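Local coordinates for capsid protein VP1 (Trichodysplasia spinulosa-associated polyomavirus, PDB 6HKV) that builds the pentameric capsomers of a human polyomavirus shell and binds sialylated glycans on their surface, probably for attachment to host cells, at residues S13-E18 with I263-R268; M25-E30 with Y37-T42; G55-Y60 with P179-C184. All blocks are in the same frame, centred on the assembly; numbering follows the deposited sequence. Where two conformers were deposited one is given.

All three contacts lie in one VP1 chain, and the loop closed by interaction 1 encloses the other two. Interaction 1 pairs two strands of the main sheet, its centre about 35 Å from that of interaction 2 and about 31 Å from that of interaction 3; its Arg268 belongs to one pocket for the sialylated compound. Interaction 2 and residues 55-60 of interaction 3 lie in the loop between strands 4-21 and 61-66; 179-184 enters strand 183-185. The two touch, centres about 11 Å apart: Glu56 OE1 lies 2.7 Å from Thr42 OG1, which holds the ligand in a separate pocket, and Gly55 O 2.9 Å from Glu39 N. Both meet the third subunit.

Interaction 1 (S13-E18 with I263-R268); sequences SITTIE and ILLRKR. With MG (magnesium ion), chain N.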
loop_
_atom_site.group_PDB
_atom_site.type_symbol
_atom_site.label_atom_id
_atom_site.label_comp_id
_atom_site.label_asym_id
_atom_site.label_seq_id
_atom_site.Cartn_x
_atom_site.Cartn_y
_atom_site.Cartn_z
ATOM N N SER C 13 -5.422 -32.222 27.195
ATOM C CA SER C 13 -6.497 -31.716 26.326
ATOM C C SER C 13 -5.977 -30.741 25.248
ATOM O O SER C 13 -6.743 -30.366 24.354
ATOM C CB SER C 13 -7.633 -31.095 27.112
ATOM O OG SER C 13 -7.159 -29.929 27.783
ATOM N N ILE C 14 -4.691 -30.388 25.299
ATOM C CA ILE C 14 -4.033 -29.469 24.352
ATOM C C ILE C 14 -2.813 -30.163 23.765
ATOM O O ILE C 14 -2.174 -30.965 24.433
ATOM C CB ILE C 14 -3.604 -28.176 25.085
ATOM C CG1 ILE C 14 -4.801 -27.455 25.727
ATOM C CG2 ILE C 14 -2.805 -27.251 24.168
ATOM C CD1 ILE C 14 -5.748 -26.852 24.716
ATOM N N THR C 15 -2.460 -29.850 22.510
ATOM C CA THR C 15 -1.224 -30.316 21.923
ATOM C C THR C 15 -0.760 -29.278 20.899
ATOM O O THR C 15 -1.542 -28.430 20.486
ATOM C CB THR C 15 -1.371 -31.727 21.335
ATOM O OG1 THR C 15 -0.080 -32.287 21.184
ATOM C CG2 THR C 15 -2.053 -31.785 20.001
ATOM N N THR C 16 0.527 -29.315 20.567
ATOM C CA THR C 16 1.073 -28.354 19.587
ATOM C C THR C 16 1.859 -29.164 18.568
ATOM O O THR C 16 2.458 -30.185 18.894
ATOM C CB THR C 16 1.920 -27.236 20.214
ATOM O OG1 THR C 16 3.083 -27.840 20.753
ATOM C CG2 THR C 16 1.235 -26.516 21.349
ATOM N N ILE C 17 1.797 -28.732 17.318
ATOM C CA ILE C 17 2.525 -29.354 16.245
ATOM C C ILE C 17 3.425 -28.270 15.645
ATOM O O ILE C 17 2.941 -27.192 15.307
ATOM C CB ILE C 17 1.562 -29.923 15.194
ATOM C CG1 ILE C 17 0.729 -31.092 15.750
ATOM C CG2 ILE C 17 2.319 -30.294 13.938
ATOM C CD1 ILE C 17 1.506 -32.343 16.033
ATOM N N GLU C 18 4.708 -28.579 15.547
ATOM C CA GLU C 18 5.695 -27.651 15.008
ATOM C C GLU C 18 6.331 -28.351 13.808
ATOM O O GLU C 18 6.760 -29.495 13.935
ATOM C CB GLU C 18 6.699 -27.311 16.108
ATOM C CG GLU C 18 7.722 -26.266 15.721
ATOM C CD GLU C 18 8.672 -25.879 16.828
ATOM O OE1 GLU C 18 8.750 -24.688 17.120
ATOM O OE2 GLU C 18 9.355 -26.770 17.348
ATOM N N ILE C 263 1.302 -24.941 15.316
ATOM C CA ILE C 263 -0.143 -25.061 15.365
ATOM C C ILE C 263 -0.581 -25.556 16.745
ATOM O O ILE C 263 -0.059 -26.562 17.233
ATOM C CB ILE C 263 -0.643 -26.006 14.246
ATOM C CG1 ILE C 263 -0.206 -25.484 12.884
ATOM C CG2 ILE C 263 -2.152 -26.188 14.320
ATOM C CD1 ILE C 263 -0.062 -26.464 11.807
ATOM N N LEU C 264 -1.525 -24.835 17.347
ATOM C CA LEU C 264 -2.092 -25.217 18.629
ATOM C C LEU C 264 -3.426 -25.924 18.395
ATOM O O LEU C 264 -4.260 -25.424 17.618
ATOM C CB LEU C 264 -2.286 -23.928 19.443
ATOM C CG LEU C 264 -2.981 -24.121 20.794
ATOM C CD1 LEU C 264 -2.137 -24.946 21.802
ATOM C CD2 LEU C 264 -3.312 -22.743 21.353
ATOM N N LEU C 265 -3.610 -27.089 19.020
ATOM C CA LEU C 265 -4.846 -27.857 18.882
ATOM C C LEU C 265 -5.400 -28.211 20.258
ATOM O O LEU C 265 -4.641 -28.292 21.256
ATOM C CB LEU C 265 -4.593 -29.136 18.087
ATOM C CG LEU C 265 -3.982 -28.947 16.696
ATOM C CD1 LEU C 265 -2.486 -29.235 16.712
ATOM C CD2 LEU C 265 -4.717 -29.871 15.724
ATOM N N ARG C 266 -6.727 -28.367 20.310
ATOM C CA ARG C 266 -7.422 -28.698 21.555
ATOM C C ARG C 266 -8.429 -29.809 21.259
ATOM O O ARG C 266 -8.872 -30.002 20.141
ATOM C CB ARG C 266 -8.127 -27.463 22.119
ATOM C CG ARG C 266 -9.328 -27.011 21.284
ATOM C CD ARG C 266 -9.878 -25.695 21.771
ATOM N NE ARG C 266 -10.928 -25.182 20.907
ATOM C CZ ARG C 266 -11.402 -23.941 20.943
ATOM N NH1 ARG C 266 -10.945 -23.098 21.856
ATOM N NH2 ARG C 266 -12.304 -23.555 20.040
ATOM N N LYS C 267 -8.784 -30.579 22.291
ATOM C CA LYS C 267 -9.729 -31.668 22.159
ATOM C C LYS C 267 -11.137 -31.090 22.194
ATOM O O LYS C 267 -11.464 -30.267 23.047
ATOM C CB LYS C 267 -9.551 -32.695 23.275
ATOM C CG LYS C 267 -8.310 -33.538 23.195
ATOM C CD LYS C 267 -8.257 -34.596 24.308
ATOM C CE LYS C 267 -7.017 -35.456 24.203
ATOM N NZ LYS C 267 -7.162 -36.651 25.063
ATOM N N ARG C 268 -11.950 -31.539 21.236
ATOM C CA ARG C 268 -13.312 -31.099 21.070
ATOM C C ARG C 268 -14.215 -32.331 20.993
ATOM O O ARG C 268 -13.972 -33.251 20.242
ATOM C CB ARG C 268 -13.443 -30.290 19.773
ATOM C CG ARG C 268 -14.862 -29.946 19.357
ATOM C CD ARG C 268 -15.450 -28.811 20.192
ATOM N NE ARG C 268 -14.986 -27.506 19.743
ATOM C CZ ARG C 268 -15.660 -26.366 19.868
ATOM N NH1 ARG C 268 -15.211 -25.269 19.311
ATOM N NH2 ARG C 268 -16.821 -26.329 20.501
HETATM MG MG MG N . 9.818 -23.657 19.149
HETATM O O HOH W 1 9.634 -21.275 18.355
HETATM O O HOH W 2 10.813 -22.588 21.045
HETATM O O HOH W 3 7.826 -23.389 20.092
#
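Ile14 to Ile17 pair with Ile263 to Arg266 as neighbouring antiparallel strands of the VP1 beta sandwich, the jelly-roll fold of polyomavirus coat proteins. The short strand axes come within 4.8 Å of each other at 152°. Thr15 and Leu265 form a hydrogen-bonded pair: Thr15 N donates to Leu265 O, and Leu265 N returns a bond to Thr15 O at 2.9 Å, arriving nearly along the C=O axis. Ile17 and Ile263 repeat the pattern, the bond from Ile263 N to Ile17 O being almost straight (175° at the hydrogen, 2.8 Å). Beyond the last bridge, Lys267 N donates to Ser13 O, which also receives a CA-H contact from Arg266. The other edge of strand 263-268 is occupied as well, since Leu264 and Arg266 make backbone bonds to strand 78-91.

On the face carrying Ile14, Thr16, Leu264 and Arg266, Leu264 CD1 presses against Ile14 CG2 at 3.4 Å, tighter than usual for two methyls, and also meets Thr16 CG2. With its CG anti to the backbone N (chi1 175°), Leu264 reaches both neighbours. Ile14 CD1 lies against Arg266 CB, while the extended arginine continues past it to a salt bridge with Glu83, an acid it shares with Arg268. Arg268 also belongs to a pocket for the sialylated compound and donates from NH2 to Leu5 O. On the other face, Ile17 CG1 rests on Leu265 CD1 at 3.8 Å. Ser13 OG is hydrogen-bonded with Gly10 O. At the far end, Glu18 points away from strand 263-268; its OE1, also hydrogen-bonded with Tyr260 OH, binds a magnesium ion at 2.5 Å, alongside three waters and Ser188 O of the second subunit.

Interaction 2 (M25-E30 with Y37-T42); sequences MGQNDE and YSEKVT. With GXB (Sialylated precision glycomacromolecule), chain M.
Two irregular backbones meet at Gly26 and Ser38, whose CA atoms are 4.2 Å apart, and one backbone bond joins them: Gln27 N donates to Tyr37 O at 3.0 Å, in the carbonyl plane. Gly26 takes a positive phi (146°) at this closest approach. Met25 CB packs on the Tyr37 carbonyl carbon at 3.4 Å, and its chain then bends away toward Cys239 and Ile241. From the opposing segment, Ser38 CB comes up to Met25 O. Ser38 OG donates to the carbonyl O of the next residue, Glu39, and is also hydrogen-bonded with Tyr254 N.

This is part of the long loop between strands 4-21 and 61-66, one of the surface loops on the VP1 jelly roll, which here holds a sialylated ligand at Thr42. Gln27 folds its amide along its own segment: CG is anti to the backbone N (chi1 -155°) and the chain bends at chi2, bringing OE1 to Asp29 N and NE2 to Asp29 O; NE2 is also hydrogen-bonded with Asp33 O. The carboxylate of Glu39 crosses beside it, OE2 lying 3.6 Å from Gln27 CG. A water donates to both Glu39 OE2 (2.6 Å) and Gly26 O, bridging the segments. Tyr37 points away, its OH hydrogen-bonded with Gly139 O of the second subunit. At the distal end, Thr42 OG1 accepts a nearly linear bond from the ligand amide NAD at 2.9 Å.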
loop_
_atom_site.group_PDB
_atom_site.type_symbol
_atom_site.label_atom_id
_atom_site.label_comp_id
_atom_site.label_asym_id
_atom_site.label_seq_id
_atom_site.Cartn_x
_atom_site.Cartn_y
_atom_site.Cartn_z
ATOM N N MET C 25 10.127 -25.964 -5.889
ATOM C CA MET C 25 10.168 -25.094 -7.029
ATOM C C MET C 25 10.428 -25.886 -8.313
ATOM O O MET C 25 10.173 -25.367 -9.396
ATOM C CB MET C 25 11.249 -24.021 -6.872
ATOM C CG MET C 25 10.889 -22.996 -5.802
ATOM S SD MET C 25 9.394 -22.013 -6.203
ATOM C CE MET C 25 8.164 -22.903 -5.261
ATOM N N GLY C 26 10.956 -27.101 -8.188
ATOM C CA GLY C 26 11.179 -27.956 -9.344
ATOM C C GLY C 26 12.423 -28.822 -9.205
ATOM O O GLY C 26 12.412 -29.977 -9.608
ATOM N N GLN C 27 13.518 -28.252 -8.705
ATOM C CA GLN C 27 14.661 -29.047 -8.245
ATOM C C GLN C 27 14.453 -29.319 -6.763
ATOM O O GLN C 27 14.788 -28.480 -5.918
ATOM C CB GLN C 27 15.989 -28.357 -8.549
ATOM C CG GLN C 27 17.176 -29.310 -8.659
ATOM C CD GLN C 27 17.280 -30.247 -7.489
ATOM O OE1 GLN C 27 16.622 -31.290 -7.435
ATOM N NE2 GLN C 27 18.107 -29.861 -6.524
ATOM N N ASN C 28 13.855 -30.486 -6.471
ATOM C CA ASN C 28 13.311 -30.764 -5.153
ATOM C C ASN C 28 14.164 -31.789 -4.396
ATOM O O ASN C 28 13.780 -32.215 -3.300
ATOM C CB ASN C 28 11.846 -31.186 -5.251
ATOM C CG ASN C 28 11.007 -30.143 -5.937
ATOM O OD1 ASN C 28 11.349 -28.957 -5.913
ATOM N ND2 ASN C 28 9.931 -30.571 -6.587
ATOM N N ASP C 29 15.364 -32.072 -4.908
ATOM C CA ASP C 29 16.287 -33.005 -4.281
ATOM C C ASP C 29 17.362 -32.231 -3.521
ATOM O O ASP C 29 18.197 -31.564 -4.117
ATOM C CB ASP C 29 16.900 -33.907 -5.354
ATOM C CG ASP C 29 17.778 -35.021 -4.810
ATOM O OD1 ASP C 29 18.270 -34.903 -3.671
ATOM O OD2 ASP C 29 17.948 -35.991 -5.552
ATOM N N GLU C 30 17.340 -32.338 -2.193
ATOM C CA GLU C 30 18.206 -31.565 -1.302
ATOM C C GLU C 30 19.687 -31.952 -1.449
ATOM O O GLU C 30 20.545 -31.278 -0.877
ATOM C CB GLU C 30 17.766 -31.745 0.150
ATOM C CG GLU C 30 17.986 -33.147 0.686
ATOM C CD GLU C 30 17.776 -33.309 2.172
ATOM O OE1 GLU C 30 17.152 -32.435 2.797
ATOM O OE2 GLU C 30 18.244 -34.325 2.697
ATOM N N TYR C 37 15.247 -24.054 -6.118
ATOM C CA TYR C 37 15.014 -23.323 -7.336
ATOM C C TYR C 37 14.334 -24.256 -8.337
ATOM O O TYR C 37 14.347 -25.458 -8.156
ATOM C CB TYR C 37 16.323 -22.807 -7.948
ATOM C CG TYR C 37 17.085 -21.751 -7.181
ATOM C CD1 TYR C 37 17.954 -22.081 -6.161
ATOM C CD2 TYR C 37 17.009 -20.418 -7.546
ATOM C CE1 TYR C 37 18.711 -21.126 -5.498
ATOM C CE2 TYR C 37 17.745 -19.445 -6.887
ATOM C CZ TYR C 37 18.603 -19.794 -5.861
ATOM O OH TYR C 37 19.330 -18.844 -5.214
ATOM N N SER C 38 13.711 -23.694 -9.363
ATOM C CA SER C 38 13.262 -24.494 -10.492
ATOM C C SER C 38 14.457 -24.766 -11.406
ATOM O O SER C 38 15.479 -24.063 -11.322
ATOM C CB SER C 38 12.151 -23.824 -11.270
ATOM O OG SER C 38 12.643 -22.720 -11.993
ATOM N N GLU C 39 14.257 -25.711 -12.321
ATOM C CA GLU C 39 15.093 -25.764 -13.518
ATOM C C GLU C 39 14.806 -24.506 -14.347
ATOM O O GLU C 39 13.794 -23.803 -14.129
ATOM C CB GLU C 39 14.808 -27.022 -14.345
ATOM C CG GLU C 39 15.062 -28.321 -13.611
ATOM C CD GLU C 39 16.471 -28.600 -13.133
ATOM O OE1 GLU C 39 17.398 -28.008 -13.665
ATOM O OE2 GLU C 39 16.609 -29.416 -12.217
ATOM N N LYS C 40 15.705 -24.203 -15.284
ATOM C CA LYS C 40 15.544 -23.043 -16.163
ATOM C C LYS C 40 14.170 -23.057 -16.831
ATOM O O LYS C 40 13.730 -24.084 -17.368
ATOM C CB LYS C 40 16.628 -23.006 -17.251
ATOM C CG LYS C 40 18.032 -22.749 -16.723
ATOM C CD LYS C 40 19.125 -22.979 -17.739
ATOM C CE LYS C 40 20.448 -22.398 -17.302
ATOM N NZ LYS C 40 21.500 -22.691 -18.304
ATOM N N VAL C 41 13.523 -21.892 -16.836
ATOM C CA VAL C 41 12.256 -21.706 -17.483
ATOM C C VAL C 41 12.462 -21.738 -19.011
ATOM O O VAL C 41 13.402 -21.129 -19.541
ATOM C CB VAL C 41 11.609 -20.383 -17.046
ATOM C CG1 VAL C 41 10.396 -20.020 -17.872
ATOM C CG2 VAL C 41 11.271 -20.440 -15.555
ATOM N N THR C 42 11.547 -22.433 -19.686
ATOM C CA THR C 42 11.479 -22.449 -21.155
ATOM C C THR C 42 10.112 -21.915 -21.571
ATOM O O THR C 42 9.190 -21.839 -20.765
ATOM C CB THR C 42 11.752 -23.853 -21.720
ATOM O OG1 THR C 42 10.645 -24.717 -21.482
ATOM C CG2 THR C 42 13.008 -24.474 -21.159
HETATM C CAE GXB M . 11.242 -25.815 -25.040
HETATM C CAH GXB M . 11.142 -24.395 -25.563
HETATM C CAJ GXB M . 12.489 -22.273 -25.875
HETATM O OAL GXB M . 13.258 -28.321 -26.687
HETATM N N26 GXB M . 14.633 -28.372 -30.623
HETATM C C27 GXB M . 14.101 -27.641 -29.651
HETATM C CAG GXB M . 7.280 -24.886 -22.662
HETATM C CAF GXB M . 7.831 -25.703 -23.844
HETATM O OAF GXB M . 7.154 -26.154 -24.612
HETATM N NAD GXB M . 9.224 -25.878 -23.774
HETATM C CAD GXB M . 9.994 -26.588 -24.782
HETATM C CAC GXB M . 10.415 -27.908 -24.258
HETATM C CAB GXB M . 11.313 -28.644 -25.142
HETATM C CAA GXB M . 12.545 -27.818 -25.566
HETATM O OAA GXB M . 12.010 -26.543 -25.985
HETATM C CAI GXB M . 12.526 -23.781 -25.869
HETATM O OAJ GXB M . 12.532 -21.835 -24.512
HETATM O OAI GXB M . 13.500 -24.235 -24.918
HETATM O OAH GXB M . 10.332 -24.508 -26.668
HETATM C CAK GXB M . 13.474 -27.655 -24.421
HETATM O OAM GXB M . 13.705 -28.601 -23.744
HETATM O OAK GXB M . 14.035 -26.620 -24.142
HETATM O OAC GXB M . 9.284 -28.728 -24.085
HETATM C CAL GXB M . 14.498 -27.775 -26.980
HETATM C C23 GXB M . 14.690 -28.176 -28.450
HETATM N N24 GXB M . 15.478 -29.138 -28.836
HETATM N N25 GXB M . 15.431 -29.238 -30.121
HETATM O O HOH W 4 14.782 -31.079 -11.353
#

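Interaction 3 (G55-Y60 with P179-C184); sequences GEIPTY and PVECWC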
loop_
_atom_site.group_PDB
_atom_site.type_symbol
_atom_site.label_atom_id
_atom_site.label_comp_id
_atom_site.label_asym_id
_atom_site.label_seq_id
_atom_site.Cartn_x
_atom_site.Cartn_y
_atom_site.Cartn_z
ATOM N N GLY C 55 10.875 -30.370 -14.069
ATOM C CA GLY C 55 11.501 -29.605 -13.015
ATOM C C GLY C 55 11.402 -28.082 -13.171
ATOM O O GLY C 55 11.940 -27.381 -12.324
ATOM N N GLU C 56 10.728 -27.563 -14.189
ATOM C CA GLU C 56 10.680 -26.080 -14.331
ATOM C C GLU C 56 9.405 -25.498 -13.712
ATOM O O GLU C 56 9.206 -24.283 -13.800
ATOM C CB GLU C 56 10.853 -25.599 -15.770
ATOM C CG GLU C 56 9.646 -25.726 -16.670
ATOM C CD GLU C 56 9.832 -24.965 -17.968
ATOM O OE1 GLU C 56 10.308 -25.587 -18.981
ATOM O OE2 GLU C 56 9.544 -23.741 -17.965
ATOM N N ILE C 57 8.551 -26.335 -13.104
ATOM C CA ILE C 57 7.273 -25.801 -12.616
ATOM C C ILE C 57 7.129 -26.061 -11.114
ATOM O O ILE C 57 7.289 -27.161 -10.584
ATOM C CB ILE C 57 6.044 -26.232 -13.429
ATOM C CG1 ILE C 57 5.795 -27.724 -13.322
ATOM C CG2 ILE C 57 6.142 -25.739 -14.873
ATOM C CD1 ILE C 57 4.412 -28.108 -13.826
ATOM N N PRO C 58 6.790 -24.995 -10.365
ATOM C CA PRO C 58 6.548 -25.113 -8.934
ATOM C C PRO C 58 5.298 -25.934 -8.594
ATOM O O PRO C 58 4.299 -25.889 -9.327
ATOM C CB PRO C 58 6.337 -23.682 -8.439
ATOM C CG PRO C 58 6.653 -22.780 -9.603
ATOM C CD PRO C 58 6.705 -23.619 -10.855
ATOM N N THR C 59 5.377 -26.645 -7.467
ATOM C CA THR C 59 4.311 -27.454 -6.943
ATOM C C THR C 59 4.073 -27.062 -5.487
ATOM O O THR C 59 4.899 -26.407 -4.875
ATOM C CB THR C 59 4.641 -28.944 -7.074
ATOM O OG1 THR C 59 5.904 -29.201 -6.465
ATOM C CG2 THR C 59 4.700 -29.407 -8.516
ATOM N N TYR C 60 2.914 -27.479 -4.955
ATOM C CA TYR C 60 2.608 -27.265 -3.561
ATOM C C TYR C 60 3.483 -28.158 -2.686
ATOM O O TYR C 60 3.745 -29.333 -3.008
ATOM C CB TYR C 60 1.131 -27.535 -3.273
ATOM C CG TYR C 60 0.209 -26.533 -3.911
ATOM C CD1 TYR C 60 0.033 -25.278 -3.352
ATOM C CD2 TYR C 60 -0.435 -26.801 -5.110
ATOM C CE1 TYR C 60 -0.771 -24.331 -3.961
ATOM C CE2 TYR C 60 -1.255 -25.869 -5.715
ATOM C CZ TYR C 60 -1.424 -24.620 -5.142
ATOM O OH TYR C 60 -2.207 -23.659 -5.721
ATOM N N PRO C 179 1.048 -29.146 -9.563
ATOM C CA PRO C 179 1.487 -27.842 -10.038
ATOM C C PRO C 179 0.581 -26.700 -9.584
ATOM O O PRO C 179 -0.635 -26.801 -9.665
ATOM C CB PRO C 179 1.439 -27.953 -11.572
ATOM C CG PRO C 179 1.559 -29.465 -11.807
ATOM C CD PRO C 179 0.769 -30.083 -10.682
ATOM N N VAL C 180 1.193 -25.603 -9.136
ATOM C CA VAL C 180 0.447 -24.436 -8.682
ATOM C C VAL C 180 -0.255 -23.803 -9.891
ATOM O O VAL C 180 -1.348 -23.260 -9.763
ATOM C CB VAL C 180 1.383 -23.459 -7.936
ATOM C CG1 VAL C 180 0.791 -22.067 -7.785
ATOM C CG2 VAL C 180 1.869 -24.040 -6.609
ATOM N N GLU C 181 0.348 -23.931 -11.079
ATOM C CA GLU C 181 -0.191 -23.284 -12.272
ATOM C C GLU C 181 -1.555 -23.828 -12.704
ATOM O O GLU C 181 -2.255 -23.147 -13.484
ATOM C CB GLU C 181 0.782 -23.366 -13.448
ATOM C CG GLU C 181 0.928 -24.758 -14.022
ATOM C CD GLU C 181 1.844 -24.818 -15.222
ATOM O OE1 GLU C 181 2.904 -24.168 -15.157
ATOM O OE2 GLU C 181 1.467 -25.468 -16.218
ATOM N N CYS C 182 -1.951 -25.026 -12.240
ATOM C CA CYS C 182 -3.205 -25.594 -12.708
ATOM C C CYS C 182 -4.105 -26.081 -11.578
ATOM O O CYS C 182 -5.244 -26.490 -11.858
ATOM C CB CYS C 182 -2.960 -26.705 -13.739
ATOM S SG CYS C 182 -2.044 -28.121 -13.083
ATOM N N TRP C 183 -3.655 -25.960 -10.319
ATOM C CA TRP C 183 -4.477 -26.350 -9.177
ATOM C C TRP C 183 -4.518 -25.187 -8.186
ATOM O O TRP C 183 -3.468 -24.662 -7.816
ATOM C CB TRP C 183 -3.913 -27.572 -8.462
ATOM C CG TRP C 183 -3.882 -28.841 -9.251
ATOM C CD1 TRP C 183 -2.781 -29.519 -9.673
ATOM C CD2 TRP C 183 -5.012 -29.657 -9.590
ATOM N NE1 TRP C 183 -3.150 -30.677 -10.312
ATOM C CE2 TRP C 183 -4.510 -30.790 -10.270
ATOM C CE3 TRP C 183 -6.395 -29.529 -9.424
ATOM C CZ2 TRP C 183 -5.350 -31.785 -10.771
ATOM C CZ3 TRP C 183 -7.225 -30.509 -9.924
ATOM C CH2 TRP C 183 -6.704 -31.626 -10.582
ATOM N N CYS C 184 -5.732 -24.847 -7.746
ATOM C CA CYS C 184 -5.960 -23.829 -6.736
ATOM C C CYS C 184 -6.893 -24.383 -5.672
ATOM O O CYS C 184 -7.537 -25.407 -5.874
ATOM C CB CYS C 184 -6.560 -22.570 -7.350
ATOM S SG CYS C 184 -8.133 -22.854 -8.185
HETATM O O HOH W 5 3.222 -24.501 -11.459
#
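The loop that leads into strand 61-66 packs here against the turn that enters strand 183-185, with Thr59 and Pro179 forming a single backbone bridge. Pro58 O takes a bond from Val180 N at 3.1 Å and a second from a water (2.8 Å) that in turn accepts from Glu181 N, so one carbonyl holds two successive residues of the turn. Pro179 CA adds a CA-H contact to the same oxygen.

Tyr60 makes the largest contribution. In the conformer given (chi1 164°), Val180 CG2 sits over the centre of one ring face in a CH-pi contact, 3.6 Å from the centroid and 8° off the ring normal. Trp183 O lies at the ring edge, near its plane, and takes a bond from Tyr60 OH at 2.6 Å. The turn thereby joins the small sheet of strands 133-136, 169-171 and 183-185 to the core of the coat-protein jelly roll, where Val180 reaches Phe122 and Tyr60 reaches Met124. Ser95 of the third subunit is hydrogen-bonded with Trp183 O as well, placing the contact at a seam of the pentamer.

Ile57 CD1 packs on Pro179 CB at 3.7 Å, the two side chains crossing at a slant. Its other branch, CG2, lies 3.6 Å from Glu181 OE1, an oxygen hydrogen-bonded with His101 of the third subunit, while Glu181 OE2 is hydrogen-bonded with Tyr145 OH.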